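Local coordinates for protein hydrolase, haloacid dehalogenase-like family (Chlorobaculum tepidum, PDB 2HCF) that binds magnesium and is probably a hydrolase of the haloacid dehalogenase type, at residues E96-R99 against E100-A104; L16-E19 against S20-R23; R184-E188 against L189-S193; F139-F142 against A143-L147; G51-I54 against Y55-S59. All blocks are in the same frame, centred on the assembly; numbering follows the deposited sequence. Where two conformers were deposited one is given.

Interaction 1. Residues E96-R99 against E100-A104; sequences EGVR and ELLDA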
loop_
_atom_site.group_PDB
_atom_site.type_symbol
_atom_site.label_atom_id
_atom_site.label_comp_id
_atom_site.label_asym_id
_atom_site.label_seq_id
_atom_site.Cartn_x
_atom_site.Cartn_y
_atom_site.Cartn_z
ATOM N N GLU A 96 3.265 -6.368 -14.107
ATOM C CA GLU A 96 3.183 -6.125 -15.556
ATOM C C GLU A 96 2.675 -4.719 -15.845
ATOM O O GLU A 96 1.644 -4.322 -15.314
ATOM C CB GLU A 96 2.278 -7.166 -16.255
ATOM C CG GLU A 96 2.225 -6.955 -17.780
ATOM C CD GLU A 96 1.531 -8.082 -18.540
ATOM O OE1 GLU A 96 0.808 -8.884 -17.915
ATOM O OE2 GLU A 96 1.710 -8.139 -19.779
ATOM N N GLY A 97 3.416 -3.947 -16.625
ATOM C CA GLY A 97 2.928 -2.635 -17.101
ATOM C C GLY A 97 3.050 -1.455 -16.144
ATOM O O GLY A 97 2.652 -0.331 -16.467
ATOM N N VAL A 98 3.618 -1.700 -14.968
ATOM C CA VAL A 98 3.635 -0.699 -13.899
ATOM C C VAL A 98 4.461 0.551 -14.253
ATOM O O VAL A 98 3.988 1.672 -14.085
ATOM C CB VAL A 98 4.129 -1.339 -12.598
ATOM C CG1 VAL A 98 4.581 -0.270 -11.567
ATOM C CG2 VAL A 98 3.056 -2.254 -12.062
ATOM N N ARG A 99 5.681 0.367 -14.761
ATOM C CA ARG A 99 6.526 1.533 -15.049
ATOM C C ARG A 99 5.897 2.386 -16.163
ATOM O O ARG A 99 5.854 3.603 -16.074
ATOM C CB ARG A 99 7.967 1.147 -15.394
ATOM C CG ARG A 99 8.923 2.377 -15.378
ATOM C CD ARG A 99 10.346 2.098 -15.832
ATOM N NE ARG A 99 10.933 0.925 -15.180
ATOM C CZ ARG A 99 11.549 0.930 -13.995
ATOM N NH1 ARG A 99 11.709 2.053 -13.286
ATOM N NH2 ARG A 99 12.021 -0.209 -13.516
ATOM N N GLU A 100 5.367 1.708 -17.185
ATOM C CA GLU A 100 4.678 2.342 -18.302
ATOM C C GLU A 100 3.479 3.164 -17.817
ATOM O O GLU A 100 3.266 4.276 -18.274
ATOM C CB GLU A 100 4.202 1.289 -19.305
ATOM C CG GLU A 100 5.325 0.489 -19.993
ATOM C CD GLU A 100 5.925 -0.651 -19.140
ATOM O OE1 GLU A 100 5.455 -0.938 -18.001
ATOM O OE2 GLU A 100 6.904 -1.262 -19.626
ATOM N N LEU A 101 2.741 2.620 -16.861
ATOM C CA LEU A 101 1.539 3.269 -16.363
ATOM C C LEU A 101 1.901 4.511 -15.541
ATOM O O LEU A 101 1.265 5.561 -15.645
ATOM C CB LEU A 101 0.732 2.292 -15.498
ATOM C CG LEU A 101 -0.542 2.835 -14.841
ATOM C CD1 LEU A 101 -1.510 3.396 -15.876
ATOM C CD2 LEU A 101 -1.230 1.776 -13.979
ATOM N N LEU A 102 2.918 4.378 -14.698
ATOM C CA LEU A 102 3.350 5.468 -13.847
ATOM C C LEU A 102 3.949 6.599 -14.689
ATOM O O LEU A 102 3.690 7.753 -14.414
ATOM C CB LEU A 102 4.330 4.960 -12.789
ATOM C CG LEU A 102 3.734 4.052 -11.700
ATOM C CD1 LEU A 102 4.757 3.637 -10.683
ATOM C CD2 LEU A 102 2.569 4.694 -10.989
ATOM N N ASP A 103 4.714 6.277 -15.729
ATOM C CA ASP A 103 5.172 7.296 -16.675
ATOM C C ASP A 103 4.020 8.060 -17.329
ATOM O O ASP A 103 4.104 9.272 -17.478
ATOM C CB ASP A 103 5.956 6.661 -17.809
ATOM C CG ASP A 103 7.341 6.300 -17.420
ATOM O OD1 ASP A 103 7.772 6.747 -16.331
ATOM O OD2 ASP A 103 8.009 5.574 -18.207
ATOM N N ALA A 104 3.000 7.327 -17.769
ATOM C CA ALA A 104 1.835 7.903 -18.434
ATOM C C ALA A 104 1.077 8.858 -17.515
ATOM O O ALA A 104 0.597 9.895 -17.963
ATOM C CB ALA A 104 0.903 6.799 -18.930
HETATM O O HOH W 1 6.998 -1.836 -15.660
#

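Interaction 2. Residues L16-E19 against S20-R23; sequences LKVE and SMNR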
loop_
_atom_site.group_PDB
_atom_site.type_symbol
_atom_site.label_atom_id
_atom_site.label_comp_id
_atom_site.label_asym_id
_atom_site.label_seq_id
_atom_site.Cartn_x
_atom_site.Cartn_y
_atom_site.Cartn_z
ATOM N N LEU A 16 4.210 -4.001 -7.163
ATOM C CA LEU A 16 5.319 -4.935 -7.081
ATOM C C LEU A 16 5.008 -6.014 -6.068
ATOM O O LEU A 16 3.984 -5.934 -5.349
ATOM C CB LEU A 16 6.610 -4.198 -6.711
ATOM C CG LEU A 16 6.627 -3.364 -5.395
ATOM C CD1 LEU A 16 6.842 -4.220 -4.142
ATOM C CD2 LEU A 16 7.767 -2.318 -5.490
ATOM N N LYS A 17 5.883 -7.025 -6.062
ATOM C CA LYS A 17 5.920 -8.075 -5.048
ATOM C C LYS A 17 7.314 -8.230 -4.520
ATOM O O LYS A 17 8.291 -7.908 -5.208
ATOM C CB LYS A 17 5.469 -9.415 -5.606
ATOM C CG LYS A 17 3.982 -9.412 -5.919
ATOM C CD LYS A 17 3.511 -10.727 -6.454
ATOM C CE LYS A 17 2.015 -10.615 -6.785
ATOM N NZ LYS A 17 1.444 -11.856 -7.371
ATOM N N VAL A 18 7.379 -8.709 -3.275
ATOM C CA VAL A 18 8.638 -8.934 -2.588
ATOM C C VAL A 18 8.796 -10.396 -2.279
ATOM O O VAL A 18 7.824 -11.086 -2.011
ATOM C CB VAL A 18 8.727 -8.160 -1.261
ATOM C CG1 VAL A 18 10.203 -8.174 -0.739
ATOM C CG2 VAL A 18 8.274 -6.718 -1.465
ATOM N N GLU A 19 10.051 -10.823 -2.259
ATOM C CA GLU A 19 10.426 -12.189 -1.952
ATOM C C GLU A 19 10.082 -12.519 -0.479
ATOM O O GLU A 19 9.862 -11.621 0.310
ATOM C CB GLU A 19 11.916 -12.314 -2.312
ATOM C CG GLU A 19 12.531 -13.602 -2.144
ATOM C CD GLU A 19 11.936 -14.681 -2.978
ATOM O OE1 GLU A 19 12.195 -14.722 -4.202
ATOM O OE2 GLU A 19 11.262 -15.524 -2.375
ATOM N N SER A 20 9.959 -13.815 -0.152
ATOM C CA SER A 20 9.549 -14.308 1.204
ATOM C C SER A 20 10.438 -13.868 2.387
ATOM O O SER A 20 10.037 -13.977 3.552
ATOM C CB SER A 20 9.495 -15.845 1.207
ATOM O OG SER A 20 10.793 -16.386 0.967
HETATM N N MSE A 21 11.644 -13.410 2.088
HETATM C CA MSE A 21 12.485 -12.729 3.074
HETATM C C MSE A 21 11.766 -11.606 3.853
HETATM O O MSE A 21 12.089 -11.351 5.008
HETATM C CB MSE A 21 13.746 -12.180 2.389
HETATM C CG MSE A 21 13.497 -11.137 1.307
HETATM SE SE MSE A 21 13.329 -9.298 1.962
HETATM C CE MSE A 21 15.037 -9.046 2.669
ATOM N N ASN A 22 10.789 -10.943 3.241
ATOM C CA ASN A 22 10.056 -9.876 3.935
ATOM C C ASN A 22 9.452 -10.389 5.247
ATOM O O ASN A 22 9.579 -9.759 6.295
ATOM C CB ASN A 22 8.964 -9.295 3.019
ATOM C CG ASN A 22 8.493 -7.882 3.438
ATOM O OD1 ASN A 22 7.734 -7.237 2.702
ATOM N ND2 ASN A 22 8.914 -7.414 4.606
ATOM N N ARG A 23 8.816 -11.555 5.174
ATOM C CA ARG A 23 8.180 -12.181 6.349
ATOM C C ARG A 23 9.238 -12.539 7.395
ATOM O O ARG A 23 9.015 -12.409 8.590
ATOM C CB ARG A 23 7.342 -13.406 5.909
ATOM C CG ARG A 23 7.099 -14.463 6.969
#

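Interaction 3. Residues R184-E188 against L189-S193; sequences RCARE and LDARS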
loop_
_atom_site.group_PDB
_atom_site.type_symbol
_atom_site.label_atom_id
_atom_site.label_comp_id
_atom_site.label_asym_id
_atom_site.label_seq_id
_atom_site.Cartn_x
_atom_site.Cartn_y
_atom_site.Cartn_z
ATOM N N ARG A 184 -12.443 -1.449 -0.031
ATOM C CA ARG A 184 -13.272 -1.031 1.097
ATOM C C ARG A 184 -12.833 0.350 1.564
ATOM O O ARG A 184 -13.633 1.197 1.879
ATOM C CB ARG A 184 -13.147 -2.029 2.247
ATOM C CG ARG A 184 -13.664 -1.491 3.590
ATOM C CD ARG A 184 -13.859 -2.572 4.635
ATOM N NE ARG A 184 -14.248 -3.826 4.009
ATOM C CZ ARG A 184 -13.486 -4.917 3.941
ATOM N NH1 ARG A 184 -12.279 -4.980 4.525
ATOM N NH2 ARG A 184 -13.955 -5.963 3.294
ATOM N N CYS A 185 -11.532 0.595 1.580
ATOM C CA CYS A 185 -11.089 1.912 2.106
ATOM C C CYS A 185 -11.506 3.072 1.170
ATOM O O CYS A 185 -11.727 4.192 1.628
ATOM C CB CYS A 185 -9.618 1.914 2.481
ATOM S SG CYS A 185 -8.520 2.151 1.152
ATOM N N ALA A 186 -11.685 2.779 -0.116
ATOM C CA ALA A 186 -12.152 3.772 -1.083
ATOM C C ALA A 186 -13.558 4.271 -0.774
ATOM O O ALA A 186 -13.903 5.416 -1.064
ATOM C CB ALA A 186 -12.101 3.207 -2.480
ATOM N N ARG A 187 -14.378 3.418 -0.178
ATOM C CA ARG A 187 -15.745 3.786 0.151
ATOM C C ARG A 187 -15.790 4.934 1.169
ATOM O O ARG A 187 -16.766 5.684 1.218
ATOM C CB ARG A 187 -16.517 2.589 0.717
ATOM C CG ARG A 187 -16.535 1.323 -0.178
ATOM C CD ARG A 187 -17.358 0.189 0.473
ATOM N NE ARG A 187 -17.139 -1.099 -0.214
ATOM C CZ ARG A 187 -17.088 -2.301 0.376
ATOM N NH1 ARG A 187 -17.254 -2.461 1.698
ATOM N NH2 ARG A 187 -16.892 -3.371 -0.381
ATOM N N GLU A 188 -14.722 5.087 1.956
ATOM C CA GLU A 188 -14.604 6.194 2.915
ATOM C C GLU A 188 -14.811 7.564 2.283
ATOM O O GLU A 188 -15.369 8.449 2.918
ATOM C CB GLU A 188 -13.242 6.160 3.597
ATOM C CG GLU A 188 -13.089 4.978 4.521
ATOM C CD GLU A 188 -14.014 5.078 5.722
ATOM O OE1 GLU A 188 -14.082 6.160 6.349
ATOM O OE2 GLU A 188 -14.684 4.079 6.053
ATOM N N LEU A 189 -14.382 7.725 1.035
ATOM C CA LEU A 189 -14.489 9.012 0.362
ATOM C C LEU A 189 -15.484 8.990 -0.781
ATOM O O LEU A 189 -15.543 9.956 -1.552
ATOM C CB LEU A 189 -13.134 9.372 -0.212
ATOM C CG LEU A 189 -11.937 9.465 0.737
ATOM C CD1 LEU A 189 -10.745 9.853 -0.112
ATOM C CD2 LEU A 189 -12.173 10.470 1.861
ATOM N N ASP A 190 -16.260 7.902 -0.873
ATOM C CA ASP A 190 -17.042 7.568 -2.077
ATOM C C ASP A 190 -16.165 7.694 -3.329
ATOM O O ASP A 190 -16.608 8.159 -4.383
ATOM C CB ASP A 190 -18.301 8.436 -2.194
ATOM C CG ASP A 190 -19.274 7.938 -3.276
ATOM O OD1 ASP A 190 -19.206 6.751 -3.653
ATOM O OD2 ASP A 190 -20.115 8.738 -3.745
ATOM N N ALA A 191 -14.917 7.252 -3.216
ATOM C CA ALA A 191 -13.970 7.386 -4.325
ATOM C C ALA A 191 -14.155 6.279 -5.360
ATOM O O ALA A 191 -14.885 5.311 -5.120
ATOM C CB ALA A 191 -12.574 7.373 -3.808
ATOM N N ARG A 192 -13.517 6.445 -6.518
ATOM C CA ARG A 192 -13.553 5.416 -7.550
ATOM C C ARG A 192 -12.473 4.382 -7.232
ATOM O O ARG A 192 -11.281 4.713 -7.223
ATOM C CB ARG A 192 -13.311 6.036 -8.941
ATOM C CG ARG A 192 -14.434 6.970 -9.387
ATOM C CD ARG A 192 -14.358 7.354 -10.858
ATOM N NE ARG A 192 -13.333 8.369 -11.114
ATOM C CZ ARG A 192 -12.284 8.239 -11.918
ATOM N NH1 ARG A 192 -12.022 7.108 -12.571
ATOM N NH2 ARG A 192 -11.465 9.272 -12.046
ATOM N N SER A 193 -12.875 3.143 -6.985
ATOM C CA SER A 193 -11.950 2.061 -6.720
ATOM C C SER A 193 -11.659 1.338 -8.013
ATOM O O SER A 193 -12.570 1.050 -8.790
ATOM C CB SER A 193 -12.471 1.100 -5.658
ATOM O OG SER A 193 -13.716 0.580 -6.029
#

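Interaction 4. Residues F139-F142 against A143-L147; sequences FGAF and ADDAL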
loop_
_atom_site.group_PDB
_atom_site.type_symbol
_atom_site.label_atom_id
_atom_site.label_comp_id
_atom_site.label_asym_id
_atom_site.label_seq_id
_atom_site.Cartn_x
_atom_site.Cartn_y
_atom_site.Cartn_z
ATOM N N PHE A 139 3.977 12.031 -2.143
ATOM C CA PHE A 139 3.403 11.974 -0.807
ATOM C C PHE A 139 2.612 10.696 -0.685
ATOM O O PHE A 139 2.442 9.981 -1.679
ATOM C CB PHE A 139 2.459 13.179 -0.554
ATOM C CG PHE A 139 1.088 13.001 -1.132
ATOM C CD1 PHE A 139 0.903 12.990 -2.486
ATOM C CD2 PHE A 139 -0.010 12.777 -0.317
ATOM C CE1 PHE A 139 -0.342 12.786 -3.035
ATOM C CE2 PHE A 139 -1.259 12.568 -0.868
ATOM C CZ PHE A 139 -1.430 12.578 -2.201
ATOM N N GLY A 140 2.059 10.413 0.500
ATOM C CA GLY A 140 1.113 9.311 0.623
ATOM C C GLY A 140 0.515 9.227 2.015
ATOM O O GLY A 140 0.739 10.131 2.830
ATOM N N ALA A 141 -0.327 8.213 2.265
ATOM C CA ALA A 141 -0.665 7.828 3.591
ATOM C C ALA A 141 -0.159 6.397 3.796
ATOM O O ALA A 141 -0.241 5.550 2.868
ATOM C CB ALA A 141 -2.167 7.916 3.822
ATOM N N PHE A 142 0.370 6.142 5.001
ATOM C CA PHE A 142 1.147 4.935 5.324
ATOM C C PHE A 142 0.787 4.324 6.680
ATOM O O PHE A 142 -0.031 4.874 7.458
ATOM C CB PHE A 142 2.637 5.269 5.317
ATOM C CG PHE A 142 3.106 6.014 4.096
ATOM C CD1 PHE A 142 3.575 5.327 2.993
ATOM C CD2 PHE A 142 3.123 7.412 4.069
ATOM C CE1 PHE A 142 4.031 6.030 1.845
ATOM C CE2 PHE A 142 3.595 8.118 2.919
ATOM C CZ PHE A 142 4.014 7.408 1.820
ATOM N N ALA A 143 1.414 3.188 7.005
ATOM C CA ALA A 143 1.186 2.532 8.310
ATOM C C ALA A 143 1.694 3.363 9.489
ATOM O O ALA A 143 1.331 3.110 10.640
ATOM C CB ALA A 143 1.791 1.138 8.358
ATOM N N ASP A 144 2.527 4.354 9.221
ATOM C CA ASP A 144 2.875 5.312 10.273
ATOM C C ASP A 144 1.667 6.103 10.761
ATOM O O ASP A 144 1.665 6.625 11.875
ATOM C CB ASP A 144 3.952 6.246 9.790
ATOM C CG ASP A 144 5.016 5.517 9.006
ATOM O OD1 ASP A 144 4.724 5.200 7.848
ATOM O OD2 ASP A 144 6.121 5.251 9.526
ATOM N N ASP A 145 0.634 6.168 9.937
ATOM C CA ASP A 145 -0.498 7.066 10.180
ATOM C C ASP A 145 -1.691 6.435 10.874
ATOM O O ASP A 145 -2.509 7.149 11.464
ATOM C CB ASP A 145 -0.957 7.664 8.852
ATOM C CG ASP A 145 0.128 8.478 8.169
ATOM O OD1 ASP A 145 0.782 9.272 8.866
ATOM O OD2 ASP A 145 0.330 8.338 6.938
ATOM N N ALA A 146 -1.815 5.115 10.784
ATOM C CA ALA A 146 -2.937 4.413 11.398
ATOM C C ALA A 146 -2.762 2.906 11.422
ATOM O O ALA A 146 -2.033 2.345 10.628
ATOM C CB ALA A 146 -4.223 4.746 10.663
ATOM N N LEU A 147 -3.503 2.257 12.325
ATOM C CA LEU A 147 -3.576 0.801 12.371
ATOM C C LEU A 147 -4.712 0.296 11.474
ATOM O O LEU A 147 -4.693 -0.845 11.049
ATOM C CB LEU A 147 -3.811 0.313 13.817
ATOM C CG LEU A 147 -2.739 0.619 14.880
ATOM C CD1 LEU A 147 -3.274 0.266 16.273
ATOM C CD2 LEU A 147 -1.440 -0.113 14.630
#

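Interaction 5. Residues G51-I54 against Y55-S59; sequences GAII and YEVLS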
loop_
_atom_site.group_PDB
_atom_site.type_symbol
_atom_site.label_atom_id
_atom_site.label_comp_id
_atom_site.label_asym_id
_atom_site.label_seq_id
_atom_site.Cartn_x
_atom_site.Cartn_y
_atom_site.Cartn_z
ATOM N N GLY A 51 1.300 -2.169 11.208
ATOM C CA GLY A 51 1.127 -2.065 12.647
ATOM C C GLY A 51 0.127 -3.067 13.152
ATOM O O GLY A 51 0.309 -3.656 14.208
ATOM N N ALA A 52 -0.914 -3.293 12.366
ATOM C CA ALA A 52 -1.956 -4.233 12.735
ATOM C C ALA A 52 -1.409 -5.681 12.666
ATOM O O ALA A 52 -1.787 -6.543 13.466
ATOM C CB ALA A 52 -3.136 -4.060 11.818
ATOM N N ILE A 53 -0.494 -5.926 11.741
ATOM C CA ILE A 53 0.144 -7.232 11.631
ATOM C C ILE A 53 0.968 -7.514 12.894
ATOM O O ILE A 53 0.928 -8.619 13.403
ATOM C CB ILE A 53 1.056 -7.316 10.382
ATOM C CG1 ILE A 53 0.204 -7.237 9.102
ATOM C CG2 ILE A 53 1.848 -8.625 10.407
ATOM C CD1 ILE A 53 1.059 -7.025 7.821
ATOM N N ILE A 54 1.685 -6.504 13.396
ATOM C CA ILE A 54 2.496 -6.642 14.610
ATOM C C ILE A 54 1.612 -6.983 15.775
ATOM O O ILE A 54 1.919 -7.912 16.505
ATOM C CB ILE A 54 3.350 -5.389 14.882
ATOM C CG1 ILE A 54 4.406 -5.269 13.776
ATOM C CG2 ILE A 54 3.981 -5.425 16.282
ATOM C CD1 ILE A 54 5.233 -3.965 13.784
ATOM N N TYR A 55 0.503 -6.262 15.935
ATOM C CA TYR A 55 -0.431 -6.556 17.035
ATOM C C TYR A 55 -1.040 -7.947 16.915
ATOM O O TYR A 55 -1.172 -8.643 17.924
ATOM C CB TYR A 55 -1.535 -5.471 17.181
ATOM C CG TYR A 55 -1.081 -4.229 17.952
ATOM C CD1 TYR A 55 -1.163 -4.166 19.342
ATOM C CD2 TYR A 55 -0.560 -3.124 17.289
ATOM C CE1 TYR A 55 -0.729 -3.040 20.038
ATOM C CE2 TYR A 55 -0.141 -1.995 17.969
ATOM C CZ TYR A 55 -0.211 -1.964 19.348
ATOM O OH TYR A 55 0.228 -0.829 19.998
ATOM N N GLU A 56 -1.396 -8.357 15.707
ATOM C CA GLU A 56 -2.049 -9.638 15.499
ATOM C C GLU A 56 -1.124 -10.797 15.838
ATOM O O GLU A 56 -1.445 -11.591 16.687
ATOM C CB GLU A 56 -2.625 -9.783 14.084
ATOM C CG GLU A 56 -3.387 -11.119 13.915
ATOM C CD GLU A 56 -4.294 -11.180 12.684
ATOM O OE1 GLU A 56 -4.426 -10.171 11.944
ATOM O OE2 GLU A 56 -4.889 -12.261 12.465
ATOM N N VAL A 57 0.043 -10.862 15.230
ATOM C CA VAL A 57 0.918 -12.029 15.436
ATOM C C VAL A 57 1.420 -12.181 16.882
ATOM O O VAL A 57 1.639 -13.311 17.355
ATOM C CB VAL A 57 2.088 -12.037 14.433
ATOM C CG1 VAL A 57 1.550 -11.931 13.002
ATOM C CG2 VAL A 57 3.057 -10.929 14.726
ATOM N N LEU A 58 1.602 -11.050 17.575
ATOM C CA LEU A 58 1.978 -11.037 18.980
ATOM C C LEU A 58 0.807 -11.338 19.883
ATOM O O LEU A 58 0.934 -12.101 20.853
ATOM C CB LEU A 58 2.621 -9.705 19.375
ATOM C CG LEU A 58 3.970 -9.448 18.667
ATOM C CD1 LEU A 58 4.527 -8.085 19.043
ATOM C CD2 LEU A 58 4.966 -10.541 18.985
ATOM N N SER A 59 -0.349 -10.760 19.601
ATOM C CA SER A 59 -1.488 -11.046 20.446
ATOM C C SER A 59 -1.901 -12.548 20.349
ATOM O O SER A 59 -2.408 -13.118 21.321
ATOM C CB SER A 59 -2.637 -10.093 20.127
ATOM O OG SER A 59 -3.170 -10.398 18.863
#

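Interaction 1. Residues E96-R99 against E100-A104
Gly97, Val98 and Arg99 each present a carbonyl to the amide four residues ahead, so the backbone enters regular alpha-helical bonding at once. The first of these bonds, Leu101 N to Gly97 O at 3.0 Å, is the most bent of the three, 145° at the hydrogen, whereas Asp103 N to Arg99 O is nearly straight at 169°. Gly97, with its positive phi of 81°, stands at the N-cap and has no side chain to accept an amide of the first turn. Glu100 folds back over this end: its chain bends at chi2 and sets Glu100 OE1 3.2 Å from Gly97 CA. A water closes the arrangement, accepting from Arg99 N at 2.7 Å and donating to Glu100 OE1 at 2.9 Å, and thereby serves a first-turn amide. The carboxylate beside the helix start would be expected to interact favourably with the helix dipole. On the buried face Val98 and Leu102 run side by side in the same direction, CG1 of Val98 being 4.0 Å from CD1 of Leu102. Arg99 extends away from the turn, and its guanidinium NH2 is bonded to Pro131 O. Leu101 and Leu102 both rest on Phe9 of strand 5-9. This is a glycine N-cap with a water-mediated glutamate, opening a helix packed against the central parallel sheet of a HAD-type Rossmann-like fold.

Interaction 2. Residues L16-E19 against S20-R23
Glu19 curls back on Ser20, the first residue after it, and its side chain can be traced atom by atom. Glu19 CB lies 4.1 Å from CG of Met21, a selenomethionine in this crystal. Glu19 CG, anti to the backbone N (chi1 -178°), is held beside the carbonyl carbon and so passes 3.3 Å from Ser20 N. A bend at chi2 then turns the carboxylate back over the same amide, with Glu19 CD 3.6 Å from Ser20 N. At the tip Glu19 OE2 accepts from Ser20 N at 3.1 Å; the donor meets its anti side, 30° out of the carboxylate plane, and the bond is fairly straight. The Ser20 hydroxyl adds only a weak bond to OE2, and Arg24 NH1 is its stronger partner.

The backbone here leaves strand 16-18, which pairs antiparallel with strand 92-94, and enters helix 21-34. The strand follows closely on the metal-binding Asp12, part of a DxDx(T/V) pattern of the HAD type, and Val18 packs against that aspartate. The helix leads into the helical part of the chain that also holds helices 50-59 and 65-86. In the turn itself Glu19 O receives Asn22 N in an almost linear bond, 175° at the hydrogen.

Val18 and Asn22 cross at about a right angle, Val18 CG1 lying 4.1 Å from Asn22 CB. Val18 CG1 is also 4.3 Å from SE of Met21, whose chain continues toward Phe83 and Arg86. The Asn22 amide is held at both atoms by residues of two other helices, ND2 by Tyr79 OH and OD1 by Lys127 NZ.

Interaction 3. Residues R184-E188 against L189-S193
Asp190 adopts a left-handed backbone (phi 47°, psi 40°) after the helical torsions of Ala186 to Glu188, and this reversal swings Ala191 N back to 3.0 Å from Ala186 O, where it is hydrogen-bonded. Together with Asp190 N to Arg187 O at 3.1 Å this bond defines a Schellman motif, with Asp190 as the C-prime residue and a type I turn from Arg187 to Asp190. Ala186 O is gripped twice: Leu189 N and Ala191 N reach it from opposite faces of its plane, the former from well above that plane. Arg187 O is approached still more steeply, since Asp190 N stands 73° out of its carbonyl plane.

Small side chains meet where the chain passes the helix end: CB of Ala186 lies 3.8 Å from CB of Ser193 and 4.4 Å from CB of Ala191. Glu188 turns elsewhere, its OE1 bonded to His154 NE2, while Ser193 OG is bonded to Gly212 N. The motif is the link from helix 180-187 to strand 192-196 in a beta-alpha-beta unit that begins with strand 173-177; Ala186 rests on Ile175 and Ala191 on Ile173 of that first strand, and Leu189 packs against helix 152-164.

Interaction 4. Residues F139-F142 against A143-L147
Ala143 begins the loop directly behind Phe142, turning the chain out of strand 140-141 with helical torsions; its own side chain leans on Met49 and Phe120. Asp144 follows, with CG anti to the carbonyl carbon (chi1 -42°), an arrangement that brings Asp144 OD1 to 3.3 Å from Phe142 CB. Its carboxylate plane stands 78° from the plane of the Phe142 ring. Both oxygens of Asp144 have partners beyond the loop: OD2 forms a salt bridge with Lys76 NZ and OD1 accepts from Glu121 N. Asp145 carries the main contact. Asp145 N donates to Phe142 O at 2.9 Å, from above the carbonyl plane, closing the tight turn. The side chain then reaches back toward the strand end, where Asp145 OD2 accepts from Phe142 N, also at 2.9 Å and with 166° at the hydrogen. This donor meets the anti side of OD2. Asp145 OD2 also lies 3.5 Å from CA of Ala141 and 4.1 Å from CD2 of Phe142, whose side chain runs alongside that of Asp145. Ala146 continues the loop and touches Glu151.

Asp145 thus binds both backbone polar atoms of Phe142, the amide through OD2 and the carbonyl through its own N. OD2 also meets Arg159 NH1 in a salt bridge, and the same nitrogen bonds Gly140 O. Such a pairing would be expected to favour the ionised carboxylate and to tie the edge strand of the parallel sheet to helix 152-164.

Interaction 5. Residues G51-I54 against Y55-S59
Gly51 O, Ala52 O, Ile53 O and Ile54 O are all taken by amides four residues later, the regular pattern of an alpha-helix. The straightest bond is Val57 N to Ile53 O, 3.0 Å with 180° at the hydrogen. Glu56 N reaches Ala52 O at 2.9 Å through a more bent 152°, and Leu58 N to Ile54 O, at 3.3 Å, is weak. Gly51 O accepts Tyr55 N at 3.1 Å and also lies at the edge of the tyrosine ring, near its plane, 3.2 Å from Tyr55 CD2; Tyr55 CG sits beside its own backbone N (chi1 -81°), which brings the ring edge there. One turn on, Tyr55 O accepts Ser59 N at 2.8 Å; the Ser59 hydroxyl lies near both Tyr55 O and Glu56 O.

Ile54 and Leu58 point the same way, with CG2 of Ile54 3.9 Å from CD1 of Leu58, and CG2 of Ile53 lies 4.2 Å from CG1 of Val57. Ile54 touches Phe72 of helix 65-86, Ile53 packs on Leu26 and Val57 on Leu30 of helix 21-34, and Leu58 reaches both Ile68 of the former and Tyr34 of the latter. The Tyr55 ring makes a cation-pi contact with Arg65 of helix 65-86.

Along the chain the order is interaction 2, 5, 1, 4 and 3, with no two overlapping. Interactions 3 and 4 belong to the parallel sheet, their centres about 16 Å apart: one leads into strand 192-196, the other leaves an outermost strand, 140-141. Interaction 1 starts helix 98-106, beside that sheet. Interaction 2 leads into helix 21-34, and interaction 5 lies on the next helix, 50-59, with centres about 18 Å apart. Interactions 4 and 5 touch directly, Leu147 CD2 lying 4.0 Å from Tyr55 CE2. Interactions 1 and 5 are farthest apart, about 33 Å between centres. The magnesium site of Asp10, Asp12 and Asp178 appears to lie between the sheet side (1, 3, 4) and the helical side (2, 5).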